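Local coordinates for protein putative ABC type-2 transporter (Thermotoga maritima MSB8, PDB 3CNI) that is one domain of a membrane protein that probably works as an ABC-2 type transporter and binds calcium ions, at residues 14-19 with 57-62; 21-26 with 107-112; 49-54 with 81-86; 133-138 with 147-152. All coordinates share one frame; numbering follows the deposited sequence. Where two conformers were deposited one is given.

How the contacts relate
All four contacts lie in one compact domain built round a mixed six-stranded sheet. Contact 1, near the chain's centre, pairs strands 12-17 and 58-62. Contact 3 packs helix 44-54 on strand 76-84, the next strand of the sheet. Contact 4 sets helix 145-152 on strand 127-135, one strand further; the centres of contacts 3 and 4 are about 13 Å apart. Contact 2 is at the other end, about 31 Å from contact 4 between centres. Its helix 22-32 follows the first strand of contact 1. Contact 4 comes last in sequence. Contacts 2 and 4 both reach the second subunit, so it is met at both ends, while contact 1 lies in the core.

Contact 1: 14-19 with 57-62; sequences AIVRED and PAIIVI
Two neighbouring parallel strands, 12-17 and 58-62, pair here in the middle of the sheet. Their bridges run from Ala14 with Ile59 to Arg17 with Ile62. Ile60 is held twice: its N gives to Ala14 O (2.8 Å) and its O takes from Val16 N (3.0 Å) in an almost straight bond (176°). Ile62 N then binds Val16 O, and Glu18 N binds Ile62 O just past the end of strand 12-17. On one face Val16 CG2 meets Ile59 CG2 at 3.6 Å, and Val16 and Val61 lie side by side under helix 44-54. On the other face Ile15 CG2 lies beside Ile62 CD1 (3.8 Å), the two side chains pointing the same way. Arg17 holds CG anti to its N (chi1 179°) and bends at chi3. This brings NH2 back to Asp19 O (2.8 Å), which lies in the guanidinium plane, while NE makes a salt bridge with Glu28. Replacing Arg17 by a leucine would probably leave Glu28 without its charge partner and Asp19 O without this donor. Helix 22-32 packs on the Arg17 face. The layout is that of an alpha/beta domain, with parallel strands in the order 2-1-3 and helices on both faces of the sheet.

Contact 2: 21-26 with 107-112; sequences GTIAEL and VQLASF. With CA (calcium ion), chain C.
Leu26 CG and CD1 come obliquely against the CE1 end of the Phe112 ring, with Leu26 CG 3.5 Å from Phe112 CE1. The two side chains meet at about a right angle. Phe112 was modelled in two conformers, so the fine detail of this overlap is doubtful. Leu26 carries CG anti to its backbone N (chi1 -160°), which sends the branch across from the helix to the ring. Leu109 CD2 also approaches both helix residues, 4.3 Å from Ile23 CG1 and 4.5 Å from Leu26 CD1. An alanine in place of Leu26 would probably open a gap beside Phe112 and leave its ring freer to turn. The joint is between the first turn of helix 22-32, with Gly21 as N-cap, and the chain that leaves helix 89-107 through a type I turn from Val107 to Ala110. No hydrogen bond crosses it. Phe112 N bonds to Leu109 O at 3.0 Å within the second segment. Ile23 also packs on Ser67 and Leu70 of helix 66-72. Glu25 takes no part in the apolar cluster; its OE2 binds a calcium ion at 2.6 Å, and a water binds the same ion at 2.5 Å. Ala110 and Ser111 pack on Leu89 of the second subunit.

Contact 3: 49-54 with 81-86; sequences EAVKKE and VWYLRG
Val51 sets CG1 over one face of the Tyr83 ring in a CH-pi contact. The methyl is 3.8 Å from the ring centroid and 16° off the ring normal. The two side chains meet at about a right angle. Lys52 comes to the same ring from its edge, with CE 3.5 Å from Tyr83 CE1 and near the ring plane. Its chain is extended beyond CG and crosses the Tyr83 side chain at about a right angle, and CE alone reaches the ring edge. Arg85 is the third partner. Val51 CG1 lies at the edge of its guanidinium group, in the plane, 3.6 Å from NH2. The same NH2 is 3.2 Å from Val51 O.

Tyr83 OH is hydrogen-bonded to Glu48 OE2, one turn before Lys52 on the same helix, which ties the far end of the ring to the helix it packs on, while Arg85 NH1 binds Ala56 O and so holds the arginine against the chain that follows the helix. Tyr134 stacks with Tyr83 and makes a cation-pi contact with Lys52.

Helix 44-54 thus lies on one face of the sheet, with Val51 also touching Ile59 of strand 58-62, while strand 127-135 flanks 76-84 on its other side and Trp82 and Leu84 turn their side chains to the other face, where they meet helix 145-152.

Contact 4: 133-138 with 147-152; sequences TYLRGS and AIMNVF
Apolar packing does all the work between the two segments. Leu135 is the main side chain, and its CD2 methyl touches three residues within about one turn of helix. It is 3.5 Å from CE of the selenomethionine Met149, a tight fit for two methyls. It is also 4.0 Å from Ile148 CG2 and 4.2 Å from Phe152 CE2. Leu135 has CG anti to its N (chi1 172°), beside the carbonyl carbon, which puts CD2 toward the helix, and Met149 bends at chi2 and chi3 to bring CE back toward it. Thr133, two residues earlier on the same side of the strand, adds CB at 4.2 Å from Ile148 CG1.

Hydrogen bonds act within each segment or to residues beyond them. Thr133 OG1 binds His143 O. Leu135 N gives to Ser138 O (2.8 Å) and Ser138 N to Leu135 O (2.7 Å), closing a type I' turn. This makes the tight beta hairpin that joins strands 127-135 and 138-140.

Helix 145-152, whose Glu146 binds a calcium ion together with Ser99, lies across this hairpin, with Ile148 and Phe152 on Phe140 and Met149 on Leu84 of strand 76-84. The helix also meets the second subunit: Asn150 ND2 binds Asp125 OD2, and Met149 packs on Phe124, both of that chain.

Contact 1: 14-19 with 57-62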
loop_
_atom_site.group_PDB
_atom_site.type_symbol
_atom_site.label_atom_id
_atom_site.label_comp_id
_atom_site.label_asym_id
_atom_site.label_seq_id
_atom_site.Cartn_x
_atom_site.Cartn_y
_atom_site.Cartn_z
ATOM N N ALA A 14 8.233 11.843 11.409
ATOM C CA ALA A 14 7.554 12.719 12.367
ATOM C C ALA A 14 6.070 12.468 12.287
ATOM O O ALA A 14 5.499 12.452 11.199
ATOM C CB ALA A 14 7.815 14.170 12.082
ATOM N N ILE A 15 5.448 12.282 13.451
ATOM C CA ILE A 15 3.987 12.225 13.561
ATOM C C ILE A 15 3.485 13.500 14.202
ATOM O O ILE A 15 3.904 13.891 15.256
ATOM C CB ILE A 15 3.522 11.017 14.351
ATOM C CG1 ILE A 15 4.143 9.733 13.792
ATOM C CG2 ILE A 15 1.942 10.917 14.384
ATOM C CD1 ILE A 15 4.215 8.585 14.872
ATOM N N VAL A 16 2.592 14.171 13.505
ATOM C CA VAL A 16 1.970 15.427 13.965
ATOM C C VAL A 16 0.468 15.124 14.190
ATOM O O VAL A 16 -0.265 14.829 13.255
ATOM C CB VAL A 16 2.101 16.509 12.877
ATOM C CG1 VAL A 16 1.136 17.637 13.128
ATOM C CG2 VAL A 16 3.497 16.984 12.776
ATOM N N ARG A 17 0.031 15.086 15.434
ATOM C CA ARG A 17 -1.369 14.717 15.714
ATOM C C ARG A 17 -2.041 15.937 16.187
ATOM O O ARG A 17 -1.659 16.469 17.191
ATOM C CB ARG A 17 -1.526 13.599 16.742
ATOM C CG ARG A 17 -3.052 13.282 17.015
ATOM C CD ARG A 17 -3.303 11.993 17.785
ATOM N NE ARG A 17 -2.491 11.912 18.985
ATOM C CZ ARG A 17 -2.707 12.595 20.072
ATOM N NH1 ARG A 17 -1.898 12.432 21.096
ATOM N NH2 ARG A 17 -3.737 13.418 20.159
ATOM N N GLU A 18 -3.040 16.365 15.438
ATOM C CA GLU A 18 -3.800 17.548 15.785
ATOM C C GLU A 18 -5.140 17.228 16.419
ATOM O O GLU A 18 -5.714 18.021 17.141
ATOM C CB GLU A 18 -4.013 18.398 14.538
ATOM C CG GLU A 18 -2.719 19.052 14.030
ATOM C CD GLU A 18 -2.888 19.778 12.686
ATOM O OE1 GLU A 18 -3.726 19.327 11.823
ATOM O OE2 GLU A 18 -2.170 20.814 12.503
ATOM N N ASP A 19 -5.599 16.028 16.134
ATOM C CA ASP A 19 -6.843 15.453 16.686
ATOM C C ASP A 19 -6.623 14.899 18.103
ATOM O O ASP A 19 -5.687 14.148 18.358
ATOM C CB ASP A 19 -7.309 14.320 15.738
ATOM C CG ASP A 19 -8.773 13.955 15.909
ATOM O OD1 ASP A 19 -9.633 14.591 15.300
ATOM O OD2 ASP A 19 -9.067 13.018 16.648
ATOM N N PRO A 57 12.502 11.240 5.791
ATOM C CA PRO A 57 11.706 11.327 4.564
ATOM C C PRO A 57 10.238 11.824 4.692
ATOM O O PRO A 57 9.698 12.263 3.709
ATOM C CB PRO A 57 11.685 9.860 4.025
ATOM C CG PRO A 57 11.776 9.016 5.341
ATOM C CD PRO A 57 12.595 9.870 6.315
ATOM N N ALA A 58 9.580 11.739 5.846
ATOM C CA ALA A 58 8.142 12.032 5.875
ATOM C C ALA A 58 7.686 12.533 7.195
ATOM O O ALA A 58 8.217 12.136 8.229
ATOM C CB ALA A 58 7.349 10.763 5.535
ATOM N N ILE A 59 6.654 13.383 7.136
ATOM C CA ILE A 59 5.770 13.710 8.269
ATOM C C ILE A 59 4.407 13.128 7.958
ATOM O O ILE A 59 3.909 13.338 6.897
ATOM C CB ILE A 59 5.571 15.254 8.463
ATOM C CG1 ILE A 59 6.915 15.980 8.544
ATOM C CG2 ILE A 59 4.700 15.534 9.682
ATOM C CD1 ILE A 59 6.807 17.492 8.576
ATOM N N ILE A 60 3.840 12.377 8.899
ATOM C CA ILE A 60 2.449 11.891 8.849
ATOM C C ILE A 60 1.565 12.766 9.748
ATOM O O ILE A 60 1.887 13.002 10.878
ATOM C CB ILE A 60 2.398 10.395 9.240
ATOM C CG1 ILE A 60 3.125 9.569 8.129
ATOM C CG2 ILE A 60 1.014 9.934 9.359
ATOM C CD1 ILE A 60 3.452 8.096 8.501
ATOM N N VAL A 61 0.547 13.384 9.177
ATOM C CA VAL A 61 -0.323 14.257 9.949
ATOM C C VAL A 61 -1.669 13.606 10.141
ATOM O O VAL A 61 -2.339 13.183 9.168
ATOM C CB VAL A 61 -0.491 15.704 9.325
ATOM C CG1 VAL A 61 -1.387 16.602 10.243
ATOM C CG2 VAL A 61 0.890 16.342 9.042
ATOM N N ILE A 62 -2.027 13.511 11.426
ATOM C CA ILE A 62 -3.390 13.105 11.858
ATOM C C ILE A 62 -4.143 14.389 12.168
ATOM O O ILE A 62 -4.009 14.924 13.258
ATOM C CB ILE A 62 -3.387 12.134 13.099
ATOM C CG1 ILE A 62 -2.496 10.918 12.818
ATOM C CG2 ILE A 62 -4.834 11.585 13.439
ATOM C CD1 ILE A 62 -1.779 10.363 14.070
#

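Contact 2: 21-26 with 107-112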
loop_
_atom_site.group_PDB
_atom_site.type_symbol
_atom_site.label_atom_id
_atom_site.label_comp_id
_atom_site.label_asym_id
_atom_site.label_seq_id
_atom_site.Cartn_x
_atom_site.Cartn_y
_atom_site.Cartn_z
ATOM N N GLY A 21 -8.825 13.033 19.793
ATOM C CA GLY A 21 -9.651 11.859 20.030
ATOM C C GLY A 21 -8.874 10.572 20.167
ATOM O O GLY A 21 -7.752 10.449 19.684
ATOM N N THR A 22 -9.538 9.611 20.809
ATOM C CA THR A 22 -8.990 8.288 21.170
ATOM C C THR A 22 -8.537 7.494 19.984
ATOM O O THR A 22 -7.431 6.948 19.966
ATOM C CB THR A 22 -9.998 7.465 22.067
ATOM O OG1 THR A 22 -10.143 8.147 23.309
ATOM C CG2 THR A 22 -9.533 6.020 22.379
ATOM N N ILE A 23 -9.347 7.433 18.944
ATOM C CA ILE A 23 -8.930 6.637 17.776
ATOM C C ILE A 23 -7.718 7.311 17.056
ATOM O O ILE A 23 -6.814 6.623 16.569
ATOM C CB ILE A 23 -10.106 6.322 16.829
ATOM C CG1 ILE A 23 -9.672 5.190 15.872
ATOM C CG2 ILE A 23 -10.521 7.540 16.021
ATOM C CD1 ILE A 23 -9.603 3.881 16.607
ATOM N N ALA A 24 -7.711 8.647 16.984
ATOM C CA ALA A 24 -6.484 9.388 16.579
ATOM C C ALA A 24 -5.283 8.992 17.407
ATOM O O ALA A 24 -4.217 8.753 16.894
ATOM C CB ALA A 24 -6.670 10.913 16.739
ATOM N N GLU A 25 -5.423 9.055 18.725
ATOM C CA GLU A 25 -4.298 8.616 19.609
ATOM C C GLU A 25 -3.778 7.230 19.257
ATOM O O GLU A 25 -2.571 6.940 19.307
ATOM C CB GLU A 25 -4.641 8.662 21.057
ATOM C CG GLU A 25 -4.949 10.041 21.513
ATOM C CD GLU A 25 -5.294 10.080 22.977
ATOM O OE1 GLU A 25 -5.282 9.003 23.607
ATOM O OE2 GLU A 25 -5.588 11.181 23.516
ATOM N N LEU A 26 -4.719 6.407 18.828
ATOM C CA LEU A 26 -4.459 5.020 18.542
ATOM C C LEU A 26 -3.724 4.843 17.222
ATOM O O LEU A 26 -2.868 4.001 17.086
ATOM C CB LEU A 26 -5.777 4.271 18.511
ATOM C CG LEU A 26 -5.705 2.780 18.698
ATOM C CD1 LEU A 26 -4.912 2.239 17.515
ATOM C CD2 LEU A 26 -5.161 2.444 20.110
ATOM N N VAL A 107 -5.243 -2.014 8.954
ATOM C CA VAL A 107 -5.464 -3.273 9.645
ATOM C C VAL A 107 -5.513 -3.074 11.210
ATOM O O VAL A 107 -6.353 -3.635 11.926
ATOM C CB VAL A 107 -4.363 -4.362 9.240
ATOM C CG1 VAL A 107 -4.531 -5.652 10.109
ATOM C CG2 VAL A 107 -4.437 -4.705 7.766
ATOM N N GLN A 108 -4.620 -2.246 11.723
ATOM C CA GLN A 108 -4.539 -2.025 13.152
ATOM C C GLN A 108 -5.639 -1.093 13.651
ATOM O O GLN A 108 -5.708 -0.809 14.848
ATOM C CB GLN A 108 -3.183 -1.484 13.594
ATOM C CG GLN A 108 -1.996 -2.399 13.336
ATOM C CD GLN A 108 -0.641 -1.713 13.587
ATOM O OE1 GLN A 108 -0.260 -1.484 14.724
ATOM N NE2 GLN A 108 0.080 -1.371 12.508
ATOM N N LEU A 109 -6.555 -0.690 12.776
ATOM C CA LEU A 109 -7.677 0.174 13.207
ATOM C C LEU A 109 -8.971 -0.595 13.257
ATOM O O LEU A 109 -9.983 -0.125 13.790
ATOM C CB LEU A 109 -7.859 1.377 12.256
ATOM C CG LEU A 109 -6.825 2.524 12.211
ATOM C CD1 LEU A 109 -7.140 3.569 11.077
ATOM C CD2 LEU A 109 -6.660 3.224 13.536
ATOM N N ALA A 110 -8.929 -1.785 12.656
ATOM C CA ALA A 110 -10.137 -2.471 12.219
ATOM C C ALA A 110 -11.121 -2.814 13.314
ATOM O O ALA A 110 -12.319 -2.667 13.129
ATOM C CB ALA A 110 -9.787 -3.705 11.383
ATOM N N SER A 111 -10.621 -3.288 14.443
ATOM C CA SER A 111 -11.460 -3.728 15.570
ATOM C C SER A 111 -12.327 -2.596 16.062
ATOM O O SER A 111 -13.407 -2.811 16.732
ATOM C CB SER A 111 -10.612 -4.144 16.780
ATOM O OG SER A 111 -10.168 -5.469 16.703
ATOM N N PHE A 112 -11.863 -1.376 15.785
ATOM C CA PHE A 112 -12.521 -0.207 16.306
ATOM C C PHE A 112 -13.666 0.190 15.356
ATOM O O PHE A 112 -14.514 1.007 15.670
ATOM C CB PHE A 112 -11.487 0.907 16.553
ATOM C CG PHE A 112 -10.099 0.399 17.063
ATOM C CD1 PHE A 112 -8.919 0.940 16.581
ATOM C CD2 PHE A 112 -10.000 -0.589 18.013
ATOM C CE1 PHE A 112 -7.684 0.496 17.026
ATOM C CE2 PHE A 112 -8.765 -1.016 18.475
ATOM C CZ PHE A 112 -7.625 -0.476 17.977
HETATM CA CA CA C . -6.776 10.707 25.768
HETATM O O HOH W 1 -8.477 11.074 24.029
#

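Contact 3: 49-54 with 81-86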
loop_
_atom_site.group_PDB
_atom_site.type_symbol
_atom_site.label_atom_id
_atom_site.label_comp_id
_atom_site.label_asym_id
_atom_site.label_seq_id
_atom_site.Cartn_x
_atom_site.Cartn_y
_atom_site.Cartn_z
ATOM N N GLU A 49 10.968 20.676 11.357
ATOM C CA GLU A 49 12.306 21.016 11.766
ATOM C C GLU A 49 13.091 19.791 12.191
ATOM O O GLU A 49 14.253 19.639 11.837
ATOM C CB GLU A 49 12.281 22.100 12.827
ATOM C CG GLU A 49 11.855 23.470 12.223
ATOM N N ALA A 50 12.429 18.879 12.881
ATOM C CA ALA A 50 13.038 17.587 13.207
ATOM C C ALA A 50 13.330 16.780 11.930
ATOM O O ALA A 50 14.313 16.055 11.877
ATOM C CB ALA A 50 12.178 16.779 14.189
ATOM N N VAL A 51 12.510 16.958 10.902
ATOM C CA VAL A 51 12.640 16.198 9.663
ATOM C C VAL A 51 13.822 16.703 8.812
ATOM O O VAL A 51 14.596 15.932 8.290
ATOM C CB VAL A 51 11.324 16.197 8.841
ATOM C CG1 VAL A 51 11.632 16.124 7.436
ATOM C CG2 VAL A 51 10.406 15.021 9.289
ATOM N N LYS A 52 13.950 18.014 8.704
ATOM C CA LYS A 52 15.005 18.644 7.938
ATOM C C LYS A 52 16.349 18.431 8.650
ATOM O O LYS A 52 17.396 18.294 8.032
ATOM C CB LYS A 52 14.674 20.145 7.689
ATOM C CG LYS A 52 13.410 20.390 6.775
ATOM C CD LYS A 52 13.394 21.762 5.972
ATOM C CE LYS A 52 12.375 21.623 4.739
ATOM N NZ LYS A 52 12.000 22.776 3.757
ATOM N N LYS A 53 16.305 18.377 9.960
ATOM C CA LYS A 53 17.504 18.195 10.777
ATOM C C LYS A 53 18.018 16.787 10.625
ATOM O O LYS A 53 19.189 16.514 10.537
ATOM C CB LYS A 53 17.144 18.407 12.250
ATOM C CG LYS A 53 18.266 18.213 13.236
ATOM C CD LYS A 53 18.678 19.547 13.880
ATOM N N GLU A 54 17.071 15.898 10.603
ATOM C CA GLU A 54 17.289 14.467 10.689
ATOM C C GLU A 54 17.466 13.889 9.290
ATOM O O GLU A 54 17.763 12.707 9.109
ATOM C CB GLU A 54 16.036 13.845 11.321
ATOM C CG GLU A 54 16.284 12.545 12.034
ATOM C CD GLU A 54 17.019 12.785 13.316
ATOM O OE1 GLU A 54 17.805 13.752 13.357
ATOM O OE2 GLU A 54 16.802 12.036 14.307
ATOM N N VAL A 81 3.514 14.338 4.226
ATOM C CA VAL A 81 4.413 15.294 3.568
ATOM C C VAL A 81 5.763 14.619 3.417
ATOM O O VAL A 81 6.382 14.198 4.396
ATOM C CB VAL A 81 4.578 16.614 4.376
ATOM C CG1 VAL A 81 5.282 17.676 3.552
ATOM C CG2 VAL A 81 3.201 17.103 4.867
ATOM N N TRP A 82 6.189 14.487 2.178
ATOM C CA TRP A 82 7.431 13.808 1.874
ATOM C C TRP A 82 8.526 14.772 1.605
ATOM O O TRP A 82 8.299 15.784 1.009
ATOM C CB TRP A 82 7.287 12.915 0.637
ATOM C CG TRP A 82 6.255 11.826 0.715
ATOM C CD1 TRP A 82 4.944 11.892 0.285
ATOM C CD2 TRP A 82 6.470 10.484 1.146
ATOM N NE1 TRP A 82 4.351 10.687 0.454
ATOM C CE2 TRP A 82 5.260 9.799 0.979
ATOM C CE3 TRP A 82 7.579 9.787 1.631
ATOM C CZ2 TRP A 82 5.117 8.440 1.303
ATOM C CZ3 TRP A 82 7.420 8.455 1.970
ATOM C CH2 TRP A 82 6.212 7.794 1.776
ATOM N N TYR A 83 9.719 14.439 2.070
ATOM C CA TYR A 83 10.907 15.285 1.896
ATOM C C TYR A 83 11.943 14.506 1.108
ATOM O O TYR A 83 12.788 13.761 1.670
ATOM C CB TYR A 83 11.497 15.731 3.228
ATOM C CG TYR A 83 10.590 16.708 3.936
ATOM C CD1 TYR A 83 10.902 18.065 3.984
ATOM C CD2 TYR A 83 9.388 16.280 4.511
ATOM C CE1 TYR A 83 10.066 18.955 4.585
ATOM C CE2 TYR A 83 8.554 17.179 5.132
ATOM C CZ TYR A 83 8.896 18.511 5.154
ATOM O OH TYR A 83 8.088 19.439 5.742
ATOM N N LEU A 84 11.859 14.704 -0.203
ATOM C CA LEU A 84 12.791 14.099 -1.117
ATOM C C LEU A 84 13.958 15.037 -1.373
ATOM O O LEU A 84 13.792 16.222 -1.682
ATOM C CB LEU A 84 12.117 13.723 -2.437
ATOM C CG LEU A 84 10.860 12.870 -2.331
ATOM C CD1 LEU A 84 10.416 12.565 -3.807
ATOM C CD2 LEU A 84 11.074 11.624 -1.465
ATOM N N ARG A 85 15.136 14.487 -1.153
ATOM C CA ARG A 85 16.377 15.199 -1.364
ATOM C C ARG A 85 17.203 14.402 -2.324
ATOM O O ARG A 85 18.379 14.228 -2.143
ATOM C CB ARG A 85 17.144 15.311 -0.054
ATOM C CG ARG A 85 16.443 16.126 1.023
ATOM C CD ARG A 85 16.824 15.683 2.431
ATOM N NE ARG A 85 15.951 16.302 3.439
ATOM C CZ ARG A 85 15.073 15.643 4.176
ATOM N NH1 ARG A 85 14.949 14.330 4.059
ATOM N NH2 ARG A 85 14.342 16.295 5.071
ATOM N N GLY A 86 16.555 13.882 -3.325
ATOM C CA GLY A 86 17.165 12.898 -4.184
ATOM C C GLY A 86 16.106 11.958 -4.713
ATOM O O GLY A 86 15.029 11.772 -4.117
#

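Contact 4: 133-138 with 147-152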
loop_
_atom_site.group_PDB
_atom_site.type_symbol
_atom_site.label_atom_id
_atom_site.label_comp_id
_atom_site.label_asym_id
_atom_site.label_seq_id
_atom_site.Cartn_x
_atom_site.Cartn_y
_atom_site.Cartn_z
ATOM N N THR A 133 4.647 16.460 -1.655
ATOM C CA THR A 133 6.047 16.168 -1.937
ATOM C C THR A 133 6.946 17.365 -2.134
ATOM O O THR A 133 6.770 18.200 -3.043
ATOM C CB THR A 133 6.171 15.298 -3.189
ATOM O OG1 THR A 133 5.357 14.137 -3.015
ATOM C CG2 THR A 133 7.621 14.863 -3.427
ATOM N N TYR A 134 7.942 17.391 -1.259
ATOM C CA TYR A 134 9.139 18.211 -1.418
ATOM C C TYR A 134 10.179 17.460 -2.212
ATOM O O TYR A 134 10.655 16.385 -1.836
ATOM C CB TYR A 134 9.766 18.597 -0.074
ATOM C CG TYR A 134 9.068 19.697 0.665
ATOM C CD1 TYR A 134 9.279 21.027 0.353
ATOM C CD2 TYR A 134 8.212 19.403 1.689
ATOM C CE1 TYR A 134 8.644 22.034 1.056
ATOM C CE2 TYR A 134 7.572 20.387 2.392
ATOM C CZ TYR A 134 7.781 21.689 2.082
ATOM O OH TYR A 134 7.112 22.636 2.821
ATOM N N LEU A 135 10.534 18.076 -3.315
ATOM C CA LEU A 135 11.685 17.657 -4.103
ATOM C C LEU A 135 12.620 18.850 -4.211
ATOM O O LEU A 135 12.266 19.921 -4.731
ATOM C CB LEU A 135 11.239 17.191 -5.488
ATOM C CG LEU A 135 12.328 16.893 -6.522
ATOM C CD1 LEU A 135 13.396 15.994 -5.948
ATOM C CD2 LEU A 135 11.682 16.253 -7.747
ATOM N N ARG A 136 13.803 18.643 -3.642
ATOM C CA ARG A 136 14.874 19.622 -3.641
ATOM C C ARG A 136 14.330 20.971 -3.179
ATOM O O ARG A 136 14.715 22.021 -3.683
ATOM C CB ARG A 136 15.515 19.732 -5.034
ATOM C CG ARG A 136 16.148 18.429 -5.546
ATOM C CD ARG A 136 16.693 18.589 -6.986
ATOM N N GLY A 137 13.443 20.937 -2.198
ATOM C CA GLY A 137 12.955 22.171 -1.592
ATOM C C GLY A 137 11.829 22.815 -2.393
ATOM O O GLY A 137 11.275 23.853 -2.001
ATOM N N SER A 138 11.488 22.213 -3.532
ATOM C CA SER A 138 10.226 22.589 -4.216
ATOM C C SER A 138 9.102 21.744 -3.648
ATOM O O SER A 138 9.258 20.567 -3.478
ATOM C CB SER A 138 10.333 22.437 -5.720
ATOM O OG SER A 138 11.258 23.372 -6.233
ATOM N N ALA A 147 3.963 10.273 -8.372
ATOM C CA ALA A 147 3.367 11.234 -9.352
ATOM C C ALA A 147 4.423 12.207 -9.792
ATOM O O ALA A 147 4.582 12.471 -10.952
ATOM C CB ALA A 147 2.173 12.003 -8.754
ATOM N N ILE A 148 5.156 12.747 -8.843
ATOM C CA ILE A 148 6.167 13.745 -9.190
ATOM C C ILE A 148 7.254 13.107 -10.035
ATOM O O ILE A 148 7.742 13.670 -10.987
ATOM C CB ILE A 148 6.781 14.454 -7.983
ATOM C CG1 ILE A 148 5.698 15.291 -7.338
ATOM C CG2 ILE A 148 7.885 15.404 -8.471
ATOM C CD1 ILE A 148 5.145 16.352 -8.293
HETATM N N MSE A 149 7.590 11.885 -9.682
HETATM C CA MSE A 149 8.657 11.201 -10.398
HETATM C C MSE A 149 8.177 10.784 -11.765
HETATM O O MSE A 149 8.931 10.823 -12.674
HETATM C CB MSE A 149 9.144 9.979 -9.592
HETATM C CG MSE A 149 9.831 10.349 -8.269
HETATM SE SE MSE A 149 11.572 11.237 -8.676
HETATM C CE MSE A 149 11.303 12.785 -7.479
ATOM N N ASN A 150 6.918 10.401 -11.904
ATOM C CA ASN A 150 6.377 9.954 -13.230
ATOM C C ASN A 150 6.247 11.109 -14.210
ATOM O O ASN A 150 6.321 10.915 -15.446
ATOM C CB ASN A 150 5.030 9.191 -13.139
ATOM C CG ASN A 150 5.157 7.869 -12.414
ATOM O OD1 ASN A 150 6.207 7.198 -12.465
ATOM N ND2 ASN A 150 4.080 7.483 -11.681
ATOM N N VAL A 151 6.053 12.308 -13.654
ATOM C CA VAL A 151 5.958 13.540 -14.461
ATOM C C VAL A 151 7.291 13.809 -15.100
ATOM O O VAL A 151 7.368 13.887 -16.326
ATOM C CB VAL A 151 5.571 14.802 -13.641
ATOM C CG1 VAL A 151 5.865 16.094 -14.396
ATOM C CG2 VAL A 151 4.140 14.803 -13.342
ATOM N N PHE A 152 8.299 13.951 -14.246
ATOM C CA PHE A 152 9.635 14.349 -14.645
ATOM C C PHE A 152 10.299 13.332 -15.562
ATOM O O PHE A 152 10.896 13.664 -16.585
ATOM C CB PHE A 152 10.460 14.675 -13.389
ATOM C CG PHE A 152 10.062 16.002 -12.805
ATOM C CD1 PHE A 152 9.999 17.100 -13.675
ATOM C CD2 PHE A 152 9.676 16.171 -11.484
ATOM C CE1 PHE A 152 9.599 18.382 -13.228
ATOM C CE2 PHE A 152 9.275 17.436 -11.014
ATOM C CZ PHE A 152 9.245 18.544 -11.879
#